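Local atomic coordinates of TSC1 N-terminal domain (Chaetomium thermophilum, PDB entry 7A0M), a protein that is a component of the TSC complex that restrains mTORC1 signalling, and probably helps bring that complex to lysosomal membranes by binding phosphoinositide lipids. Residues B[354-357]-B[358-361]; B[272-275]-B[276-280]; B[332-335]-B[336-339]; B[368-371]-B[372-376]. All blocks are in the same frame, centred on the assembly; numbering follows the deposited sequence.

Interaction 1 (B[354-357]-B[358-361]); sequences SDDD and IDVH
D356 and D357 hand their carbonyl oxygens to V360 and H361 and so build the opening turn of helix 357-373. The first bond is nearly straight: N of V360 donates to O of D356 over 2.9 Å, with an N-H...O angle of 167°. The same oxygen takes a second, weak bond from N of D359, and CG2 of V360 rests against it as well. That methyl lies beside its own backbone N, with CG1 anti to N (chi1 169°), and this brings CG2 to 3.4 Å from O of D356. One residue on, N of H361 reaches O of D357 at 3.1 Å.

Among the acidic side chains, OD1 of D356 and OD2 of D359 come within 3.9 Å, their carboxylate planes turned 44° apart. Two negative charges this close should repel, but the amides of the opening turn probably offset part of the cost. D359 has a definite partner too, since its OD1 accepts a hydrogen bond from NE2 of H346. The remainder of the turn is surface, apart from I358, which is buried against H346 and H351 in the preceding loop, while H361 touches L349. OD2, the other oxygen of D359, lies 3.9 Å from O of D355.

Interaction 2 (B[272-275]-B[276-280]); sequences NIYA and RLLFW
Y274 and L278, one turn apart, run alongside each other with their ends directed alike on the last turns of helix 267-278 in an all-helical fold. Both leucine methyls touch the phenol end, CD2 at 3.8 Å from OH of Y274. One residue back, CG2 of I273 packs on CD1 of L277 at 4.0 Å. Beneath them runs the i to i+4 ladder: N of L277 to O of I273 is its straightest rung (169°), and the ladder fades at N of F279, whose bond to O of A275 is weak and 3.4 Å long.

The second shell sets the tyrosine. Its OH bonds to OG of S369, its ring meets F338 edge-to-face, and L323, Y326 and L330 of helix 323-333 pack on it. An alanine in place of this tyrosine is likely to leave OG of S369 without this hydroxyl partner and to open a gap beside the methyls of L278. L277 leans on V245 and L249, I273 on L233 and L236.

R276 works outward on an extended chain, giving NH1 to O of L236 and NH2 to O of D239, while CZ3 of W280 sits 3.8 Å above the centre of its guanidinium plane.

Interaction 3 (B[332-335]-B[336-339]); sequences GLYP and INFV
O of Y334 accepts from N of F338 at 2.9 Å, and O of P335 from N of V339 at the same 2.9 Å, the two i to i+4 bonds that open helix 335-343. Just before them the chain changes helix: Y334 has left the helical phi/psi of helix 323-333 and holds the N-cap position of the next. The bond to V339 is almost linear at the hydrogen (176°), and V339 crowds the same oxygen with its side chain. With CG1 beside the backbone N (chi1 -54°) and CG2 between N and the carbonyl carbon, both methyls stand 3.3 Å from O of P335. CB of F338 lies likewise 3.2 Å from O of Y334.

P335 fits the first turn, where its missing N-H costs nothing, and its ring CG packs beside N of I336. That amide bonds to OE1 of E390, and the second oxygen of the same carboxylate takes ND2 of N337. The Y334 hydroxyl bonds to O of P260, and its ring has a cation-pi partner in R396, which also binds O of L333. F338 turns away into an aromatic cluster with F271 and F327, and V339 packs on L378 of the second subunit.

A single glutamate thus serves both a backbone and a side-chain donor at this helix start, where its negative charge would probably be favoured by the helix dipole.

Interaction 4 (B[368-371]-B[372-376]); sequences RSER and FRKQH
R371 lays its extended chain over one face of the F372 ring, the guanidinium and ring planes 25° apart. CG sits above the ring centre, 4.3 Å from the F372 centroid in a CH-pi contact. Farther out, CZ of F372 lies 3.4 Å above the guanidinium plane of R371, offset toward its rim. R371 manages this by placing CG between its backbone N and carbonyl carbon (chi1 58°), which directs the straight chain alongside the phenylalanine. In the plane of the F372 ring, OE1 of Q375 comes to an edge.

The R373 guanidinium is used at its edge. It grips E370 side-on in a salt bridge, NH2 to OE1 at 2.8 Å and NE to OE2 at 3.0 Å. OE1 is met on its syn side, whereas NE approaches OE2 from above the carboxylate plane. A bend at chi3 (62°) of R373 turns the group into line, and its NH1 goes on to O of L378 of the second subunit. A leucine in place of R373 would probably leave the E370 carboxylate without its paired charge and that carbonyl without this donor.

Here the helix ends in a type I turn from R373 to H376. O of F372 accepts from N of Q375 and, on the opposite face of its plane, from ND1 of H376 at 2.9 Å. Helix 267-278 packs alongside through Y274 and L278, F327 of helix 323-333 meets the rings of F372 and H376, and Y383 of the second subunit covers E370 and R373.

Overall arrangement
Interactions 2, 3 and 4 form one cluster, and Y274 is its hub. Interaction 2 reaches interaction 3 where CD2 of Y274 meets CE1 of F338 at 3.8 Å. It reaches interaction 4 by two probable hydrogen bonds of 2.8 Å, OH of Y274 with OG of S369 and NH1 of R368 with O of L278. Interactions 3 and 4 do not touch, although their centres are about 14 Å apart; both face the second subunit. Interaction 1 starts the helix that interaction 4 finishes, about 23 Å away between centres, and its nearest atoms stay about 5 Å from interaction 2.

Interaction 1 (B[354-357]-B[358-361])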
loop_
_atom_site.group_PDB
_atom_site.type_symbol
_atom_site.label_atom_id
_atom_site.label_comp_id
_atom_site.label_asym_id
_atom_site.label_seq_id
_atom_site.Cartn_x
_atom_site.Cartn_y
_atom_site.Cartn_z
ATOM N N SER B 354 -8.080 -30.366 14.482
ATOM C CA SER B 354 -7.846 -30.514 15.912
ATOM C C SER B 354 -6.411 -30.200 16.317
ATOM O O SER B 354 -6.071 -30.357 17.495
ATOM C CB SER B 354 -8.208 -31.934 16.355
ATOM O OG SER B 354 -7.508 -32.901 15.592
ATOM N N ASP B 355 -5.568 -29.767 15.385
ATOM C CA ASP B 355 -4.180 -29.434 15.665
ATOM C C ASP B 355 -3.930 -27.958 15.381
ATOM O O ASP B 355 -4.746 -27.271 14.760
ATOM C CB ASP B 355 -3.225 -30.307 14.838
ATOM C CG ASP B 355 -3.411 -31.788 15.101
ATOM O OD1 ASP B 355 -3.914 -32.141 16.189
ATOM O OD2 ASP B 355 -3.050 -32.599 14.223
ATOM N N ASP B 356 -2.780 -27.474 15.846
ATOM C CA ASP B 356 -2.383 -26.085 15.673
ATOM C C ASP B 356 -1.376 -25.889 14.548
ATOM O O ASP B 356 -0.951 -24.755 14.309
ATOM C CB ASP B 356 -1.798 -25.537 16.979
ATOM C CG ASP B 356 -2.807 -25.519 18.109
ATOM O OD1 ASP B 356 -3.984 -25.195 17.851
ATOM O OD2 ASP B 356 -2.421 -25.831 19.256
ATOM N N ASP B 357 -0.989 -26.962 13.854
ATOM C CA ASP B 357 0.032 -26.852 12.818
ATOM C C ASP B 357 -0.411 -25.946 11.677
ATOM O O ASP B 357 0.416 -25.239 11.089
ATOM C CB ASP B 357 0.389 -28.240 12.288
ATOM C CG ASP B 357 0.898 -29.166 13.375
ATOM O OD1 ASP B 357 0.195 -29.330 14.395
ATOM O OD2 ASP B 357 1.998 -29.733 13.210
ATOM N N ILE B 358 -1.705 -25.947 11.350
ATOM C CA ILE B 358 -2.184 -25.096 10.267
ATOM C C ILE B 358 -2.273 -23.640 10.717
ATOM O O ILE B 358 -2.149 -22.724 9.896
ATOM C CB ILE B 358 -3.535 -25.615 9.742
ATOM C CG1 ILE B 358 -3.922 -24.896 8.447
ATOM C CG2 ILE B 358 -4.624 -25.464 10.796
ATOM C CD1 ILE B 358 -2.910 -25.060 7.333
ATOM N N ASP B 359 -2.468 -23.398 12.015
ATOM C CA ASP B 359 -2.517 -22.030 12.520
ATOM C C ASP B 359 -1.119 -21.442 12.669
ATOM O O ASP B 359 -0.909 -20.257 12.391
ATOM C CB ASP B 359 -3.265 -21.986 13.852
ATOM C CG ASP B 359 -4.671 -22.540 13.744
ATOM O OD1 ASP B 359 -5.419 -22.088 12.852
ATOM O OD2 ASP B 359 -5.028 -23.426 14.549
ATOM N N VAL B 360 -0.155 -22.254 13.113
ATOM C CA VAL B 360 1.226 -21.790 13.183
ATOM C C VAL B 360 1.739 -21.469 11.785
ATOM O O VAL B 360 2.410 -20.453 11.568
ATOM C CB VAL B 360 2.108 -22.837 13.889
ATOM C CG1 VAL B 360 3.581 -22.490 13.737
ATOM C CG2 VAL B 360 1.730 -22.944 15.357
ATOM N N HIS B 361 1.424 -22.332 10.816
ATOM C CA HIS B 361 1.812 -22.079 9.434
ATOM C C HIS B 361 1.159 -20.813 8.893
ATOM O O HIS B 361 1.797 -20.037 8.174
ATOM C CB HIS B 361 1.440 -23.280 8.568
ATOM C CG HIS B 361 1.778 -23.114 7.120
ATOM N ND1 HIS B 361 0.852 -22.706 6.185
ATOM C CD2 HIS B 361 2.936 -23.303 6.445
ATOM C CE1 HIS B 361 1.425 -22.650 4.996
ATOM N NE2 HIS B 361 2.690 -23.007 5.127
#

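Interaction 2 (B[272-275]-B[276-280])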
loop_
_atom_site.group_PDB
_atom_site.type_symbol
_atom_site.label_atom_id
_atom_site.label_comp_id
_atom_site.label_asym_id
_atom_site.label_seq_id
_atom_site.Cartn_x
_atom_site.Cartn_y
_atom_site.Cartn_z
ATOM N N ASN B 272 0.134 -21.824 -3.632
ATOM C CA ASN B 272 0.988 -22.775 -2.927
ATOM C C ASN B 272 2.449 -22.624 -3.325
ATOM O O ASN B 272 3.340 -22.824 -2.492
ATOM C CB ASN B 272 0.510 -24.204 -3.182
ATOM C CG ASN B 272 -0.781 -24.528 -2.454
ATOM O OD1 ASN B 272 -1.129 -23.882 -1.464
ATOM N ND2 ASN B 272 -1.498 -25.534 -2.940
ATOM N N ILE B 273 2.715 -22.286 -4.589
ATOM C CA ILE B 273 4.089 -22.045 -5.020
ATOM C C ILE B 273 4.683 -20.862 -4.268
ATOM O O ILE B 273 5.839 -20.907 -3.827
ATOM C CB ILE B 273 4.144 -21.835 -6.545
ATOM C CG1 ILE B 273 3.856 -23.149 -7.274
ATOM C CG2 ILE B 273 5.498 -21.276 -6.966
ATOM C CD1 ILE B 273 3.754 -23.003 -8.776
ATOM N N TYR B 274 3.904 -19.790 -4.103
ATOM C CA TYR B 274 4.379 -18.641 -3.338
ATOM C C TYR B 274 4.720 -19.031 -1.905
ATOM O O TYR B 274 5.750 -18.607 -1.367
ATOM C CB TYR B 274 3.333 -17.525 -3.353
ATOM C CG TYR B 274 3.556 -16.476 -2.288
ATOM C CD1 TYR B 274 4.479 -15.457 -2.475
ATOM C CD2 TYR B 274 2.843 -16.504 -1.096
ATOM C CE1 TYR B 274 4.689 -14.497 -1.503
ATOM C CE2 TYR B 274 3.047 -15.548 -0.119
ATOM C CZ TYR B 274 3.969 -14.548 -0.329
ATOM O OH TYR B 274 4.174 -13.593 0.642
ATOM N N ALA B 275 3.863 -19.833 -1.270
ATOM C CA ALA B 275 4.110 -20.236 0.112
ATOM C C ALA B 275 5.362 -21.098 0.224
ATOM O O ALA B 275 6.118 -20.978 1.195
ATOM C CB ALA B 275 2.894 -20.971 0.669
ATOM N N ARG B 276 5.595 -21.977 -0.754
ATOM C CA ARG B 276 6.794 -22.809 -0.727
ATOM C C ARG B 276 8.051 -21.961 -0.850
ATOM O O ARG B 276 9.013 -22.137 -0.093
ATOM C CB ARG B 276 6.750 -23.850 -1.847
ATOM C CG ARG B 276 7.933 -24.805 -1.802
ATOM C CD ARG B 276 8.254 -25.397 -3.162
ATOM N NE ARG B 276 9.310 -26.403 -3.065
ATOM C CZ ARG B 276 10.079 -26.783 -4.079
ATOM N NH1 ARG B 276 9.925 -26.235 -5.277
ATOM N NH2 ARG B 276 11.013 -27.706 -3.892
ATOM N N LEU B 277 8.064 -21.034 -1.810
ATOM C CA LEU B 277 9.237 -20.190 -2.008
ATOM C C LEU B 277 9.423 -19.211 -0.856
ATOM O O LEU B 277 10.551 -18.786 -0.583
ATOM C CB LEU B 277 9.124 -19.440 -3.335
ATOM C CG LEU B 277 8.848 -20.312 -4.563
ATOM C CD1 LEU B 277 8.964 -19.506 -5.850
ATOM C CD2 LEU B 277 9.771 -21.521 -4.590
ATOM N N LEU B 278 8.334 -18.842 -0.177
ATOM C CA LEU B 278 8.441 -17.963 0.982
ATOM C C LEU B 278 9.245 -18.608 2.106
ATOM O O LEU B 278 9.895 -17.903 2.886
ATOM C CB LEU B 278 7.045 -17.573 1.470
ATOM C CG LEU B 278 6.949 -16.420 2.469
ATOM C CD1 LEU B 278 7.470 -15.131 1.847
ATOM C CD2 LEU B 278 5.513 -16.245 2.941
ATOM N N PHE B 279 9.219 -19.937 2.204
ATOM C CA PHE B 279 9.966 -20.683 3.213
ATOM C C PHE B 279 11.118 -21.462 2.588
ATOM O O PHE B 279 11.407 -22.594 2.981
ATOM C CB PHE B 279 9.058 -21.636 3.986
ATOM C CG PHE B 279 8.186 -20.961 5.001
ATOM C CD1 PHE B 279 7.206 -20.061 4.617
ATOM C CD2 PHE B 279 8.356 -21.223 6.350
ATOM C CE1 PHE B 279 6.412 -19.443 5.560
ATOM C CE2 PHE B 279 7.565 -20.607 7.295
ATOM C CZ PHE B 279 6.591 -19.716 6.898
ATOM N N TRP B 280 11.781 -20.865 1.596
ATOM C CA TRP B 280 12.847 -21.567 0.889
ATOM C C TRP B 280 14.015 -21.911 1.806
ATOM O O TRP B 280 14.727 -22.890 1.557
ATOM C CB TRP B 280 13.332 -20.723 -0.289
ATOM C CG TRP B 280 14.244 -21.465 -1.210
ATOM C CD1 TRP B 280 15.590 -21.289 -1.348
ATOM C CD2 TRP B 280 13.879 -22.510 -2.116
ATOM N NE1 TRP B 280 16.085 -22.158 -2.289
ATOM C CE2 TRP B 280 15.055 -22.919 -2.776
ATOM C CE3 TRP B 280 12.673 -23.140 -2.437
ATOM C CZ2 TRP B 280 15.059 -23.927 -3.737
ATOM C CZ3 TRP B 280 12.679 -24.141 -3.391
ATOM C CH2 TRP B 280 13.864 -24.525 -4.030
#

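Interaction 3 (B[332-335]-B[336-339])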
loop_
_atom_site.group_PDB
_atom_site.type_symbol
_atom_site.label_atom_id
_atom_site.label_comp_id
_atom_site.label_asym_id
_atom_site.label_seq_id
_atom_site.Cartn_x
_atom_site.Cartn_y
_atom_site.Cartn_z
ATOM N N GLY B 332 -1.222 -8.136 -8.174
ATOM C CA GLY B 332 -1.737 -7.268 -9.218
ATOM C C GLY B 332 -2.895 -7.868 -9.987
ATOM O O GLY B 332 -3.787 -7.141 -10.437
ATOM N N LEU B 333 -2.905 -9.192 -10.150
ATOM C CA LEU B 333 -3.916 -9.860 -10.961
ATOM C C LEU B 333 -5.125 -10.304 -10.142
ATOM O O LEU B 333 -6.268 -10.083 -10.552
ATOM C CB LEU B 333 -3.297 -11.058 -11.687
ATOM C CG LEU B 333 -2.217 -10.703 -12.711
ATOM C CD1 LEU B 333 -1.716 -11.944 -13.437
ATOM C CD2 LEU B 333 -2.744 -9.675 -13.696
ATOM N N TYR B 334 -4.895 -10.940 -8.994
ATOM C CA TYR B 334 -5.974 -11.450 -8.145
ATOM C C TYR B 334 -5.682 -11.097 -6.693
ATOM O O TYR B 334 -5.372 -11.967 -5.872
ATOM C CB TYR B 334 -6.144 -12.960 -8.328
ATOM C CG TYR B 334 -6.638 -13.348 -9.702
ATOM C CD1 TYR B 334 -5.747 -13.593 -10.739
ATOM C CD2 TYR B 334 -7.997 -13.462 -9.966
ATOM C CE1 TYR B 334 -6.195 -13.943 -11.998
ATOM C CE2 TYR B 334 -8.454 -13.812 -11.221
ATOM C CZ TYR B 334 -7.549 -14.051 -12.233
ATOM O OH TYR B 334 -8.000 -14.400 -13.486
ATOM N N PRO B 335 -5.774 -9.810 -6.342
ATOM C CA PRO B 335 -5.447 -9.408 -4.961
ATOM C C PRO B 335 -6.387 -9.980 -3.916
ATOM O O PRO B 335 -5.924 -10.451 -2.869
ATOM C CB PRO B 335 -5.538 -7.877 -5.020
ATOM C CG PRO B 335 -6.483 -7.608 -6.143
ATOM C CD PRO B 335 -6.197 -8.666 -7.165
ATOM N N ILE B 336 -7.697 -9.949 -4.165
ATOM C CA ILE B 336 -8.657 -10.390 -3.156
ATOM C C ILE B 336 -8.492 -11.878 -2.874
ATOM O O ILE B 336 -8.545 -12.315 -1.717
ATOM C CB ILE B 336 -10.091 -10.047 -3.599
ATOM C CG1 ILE B 336 -10.214 -8.546 -3.864
ATOM C CG2 ILE B 336 -11.094 -10.484 -2.542
ATOM C CD1 ILE B 336 -11.566 -8.129 -4.395
ATOM N N ASN B 337 -8.290 -12.680 -3.921
ATOM C CA ASN B 337 -8.033 -14.101 -3.716
ATOM C C ASN B 337 -6.664 -14.342 -3.091
ATOM O O ASN B 337 -6.499 -15.289 -2.312
ATOM C CB ASN B 337 -8.156 -14.857 -5.039
ATOM C CG ASN B 337 -9.598 -15.062 -5.458
ATOM O OD1 ASN B 337 -10.197 -16.099 -5.176
ATOM N ND2 ASN B 337 -10.164 -14.069 -6.134
ATOM N N PHE B 338 -5.673 -13.509 -3.419
ATOM C CA PHE B 338 -4.329 -13.708 -2.882
ATOM C C PHE B 338 -4.289 -13.436 -1.382
ATOM O O PHE B 338 -3.761 -14.244 -0.610
ATOM C CB PHE B 338 -3.331 -12.811 -3.615
ATOM C CG PHE B 338 -1.892 -13.125 -3.308
ATOM C CD1 PHE B 338 -1.516 -14.391 -2.885
ATOM C CD2 PHE B 338 -0.918 -12.149 -3.430
ATOM C CE1 PHE B 338 -0.193 -14.677 -2.599
ATOM C CE2 PHE B 338 0.405 -12.429 -3.144
ATOM C CZ PHE B 338 0.768 -13.693 -2.728
ATOM N N VAL B 339 -4.838 -12.298 -0.951
ATOM C CA VAL B 339 -4.820 -11.976 0.473
ATOM C C VAL B 339 -5.735 -12.915 1.248
ATOM O O VAL B 339 -5.521 -13.150 2.443
ATOM C CB VAL B 339 -5.193 -10.499 0.704
ATOM C CG1 VAL B 339 -4.293 -9.586 -0.118
ATOM C CG2 VAL B 339 -6.660 -10.250 0.379
#

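Interaction 4 (B[368-371]-B[372-376])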
loop_
_atom_site.group_PDB
_atom_site.type_symbol
_atom_site.label_atom_id
_atom_site.label_comp_id
_atom_site.label_asym_id
_atom_site.label_seq_id
_atom_site.Cartn_x
_atom_site.Cartn_y
_atom_site.Cartn_z
ATOM N N ARG B 368 5.842 -13.430 7.323
ATOM C CA ARG B 368 6.807 -13.299 6.241
ATOM C C ARG B 368 6.259 -12.514 5.057
ATOM O O ARG B 368 7.045 -12.019 4.242
ATOM C CB ARG B 368 7.266 -14.682 5.774
ATOM C CG ARG B 368 8.092 -15.436 6.800
ATOM C CD ARG B 368 8.812 -16.610 6.164
ATOM N NE ARG B 368 9.779 -17.217 7.074
ATOM C CZ ARG B 368 10.876 -17.854 6.678
ATOM N NH1 ARG B 368 11.150 -17.966 5.385
ATOM N NH2 ARG B 368 11.702 -18.377 7.573
ATOM N N SER B 369 4.937 -12.389 4.943
ATOM C CA SER B 369 4.332 -11.568 3.904
ATOM C C SER B 369 4.278 -10.092 4.273
ATOM O O SER B 369 3.885 -9.275 3.432
ATOM C CB SER B 369 2.920 -12.068 3.589
ATOM O OG SER B 369 2.942 -13.397 3.100
ATOM N N GLU B 370 4.646 -9.740 5.508
ATOM C CA GLU B 370 4.571 -8.350 5.948
ATOM C C GLU B 370 5.465 -7.444 5.109
ATOM O O GLU B 370 5.077 -6.319 4.771
ATOM C CB GLU B 370 4.948 -8.252 7.427
ATOM C CG GLU B 370 3.797 -8.527 8.379
ATOM C CD GLU B 370 2.699 -7.485 8.282
ATOM O OE1 GLU B 370 2.962 -6.316 8.639
ATOM O OE2 GLU B 370 1.580 -7.832 7.847
ATOM N N ARG B 371 6.668 -7.914 4.763
ATOM C CA ARG B 371 7.596 -7.068 4.020
ATOM C C ARG B 371 7.092 -6.769 2.613
ATOM O O ARG B 371 7.384 -5.700 2.066
ATOM C CB ARG B 371 8.980 -7.716 3.961
ATOM C CG ARG B 371 9.010 -9.093 3.323
ATOM C CD ARG B 371 10.392 -9.397 2.769
ATOM N NE ARG B 371 10.516 -10.778 2.316
ATOM C CZ ARG B 371 11.513 -11.228 1.560
ATOM N NH1 ARG B 371 12.469 -10.402 1.161
ATOM N NH2 ARG B 371 11.548 -12.503 1.197
ATOM N N PHE B 372 6.339 -7.692 2.013
ATOM C CA PHE B 372 5.737 -7.417 0.714
ATOM C C PHE B 372 4.486 -6.559 0.840
ATOM O O PHE B 372 4.198 -5.756 -0.055
ATOM C CB PHE B 372 5.416 -8.725 -0.009
ATOM C CG PHE B 372 6.626 -9.563 -0.302
ATOM C CD1 PHE B 372 7.779 -8.981 -0.804
ATOM C CD2 PHE B 372 6.616 -10.928 -0.070
ATOM C CE1 PHE B 372 8.897 -9.743 -1.072
ATOM C CE2 PHE B 372 7.734 -11.698 -0.338
ATOM C CZ PHE B 372 8.875 -11.104 -0.840
ATOM N N ARG B 373 3.734 -6.718 1.934
ATOM C CA ARG B 373 2.567 -5.872 2.161
ATOM C C ARG B 373 2.965 -4.404 2.232
ATOM O O ARG B 373 2.279 -3.537 1.679
ATOM C CB ARG B 373 1.850 -6.290 3.443
ATOM C CG ARG B 373 0.610 -5.468 3.738
ATOM C CD ARG B 373 0.062 -5.748 5.128
ATOM N NE ARG B 373 1.009 -5.389 6.182
ATOM C CZ ARG B 373 1.243 -4.145 6.591
ATOM N NH1 ARG B 373 0.604 -3.126 6.035
ATOM N NH2 ARG B 373 2.121 -3.918 7.558
ATOM N N LYS B 374 4.078 -4.108 2.905
ATOM C CA LYS B 374 4.567 -2.745 3.050
ATOM C C LYS B 374 5.134 -2.180 1.754
ATOM O O LYS B 374 5.611 -1.040 1.753
ATOM C CB LYS B 374 5.643 -2.699 4.136
ATOM C CG LYS B 374 5.171 -3.139 5.510
ATOM C CD LYS B 374 6.295 -3.031 6.527
ATOM C CE LYS B 374 5.894 -3.618 7.869
ATOM N NZ LYS B 374 7.035 -3.625 8.826
ATOM N N GLN B 375 5.099 -2.943 0.662
ATOM C CA GLN B 375 5.596 -2.493 -0.628
ATOM C C GLN B 375 4.492 -2.224 -1.640
ATOM O O GLN B 375 4.792 -1.794 -2.759
ATOM C CB GLN B 375 6.560 -3.534 -1.212
ATOM C CG GLN B 375 7.900 -3.641 -0.510
ATOM C CD GLN B 375 8.746 -4.774 -1.063
ATOM O OE1 GLN B 375 8.286 -5.558 -1.895
ATOM N NE2 GLN B 375 9.990 -4.864 -0.608
ATOM N N HIS B 376 3.229 -2.461 -1.290
ATOM C CA HIS B 376 2.150 -2.405 -2.265
ATOM C C HIS B 376 1.000 -1.541 -1.769
ATOM O O HIS B 376 0.579 -1.647 -0.613
ATOM C CB HIS B 376 1.647 -3.811 -2.601
ATOM C CG HIS B 376 2.622 -4.619 -3.401
ATOM N ND1 HIS B 376 3.711 -5.245 -2.835
ATOM C CD2 HIS B 376 2.679 -4.890 -4.726
ATOM C CE1 HIS B 376 4.394 -5.873 -3.775
ATOM N NE2 HIS B 376 3.788 -5.674 -4.933
#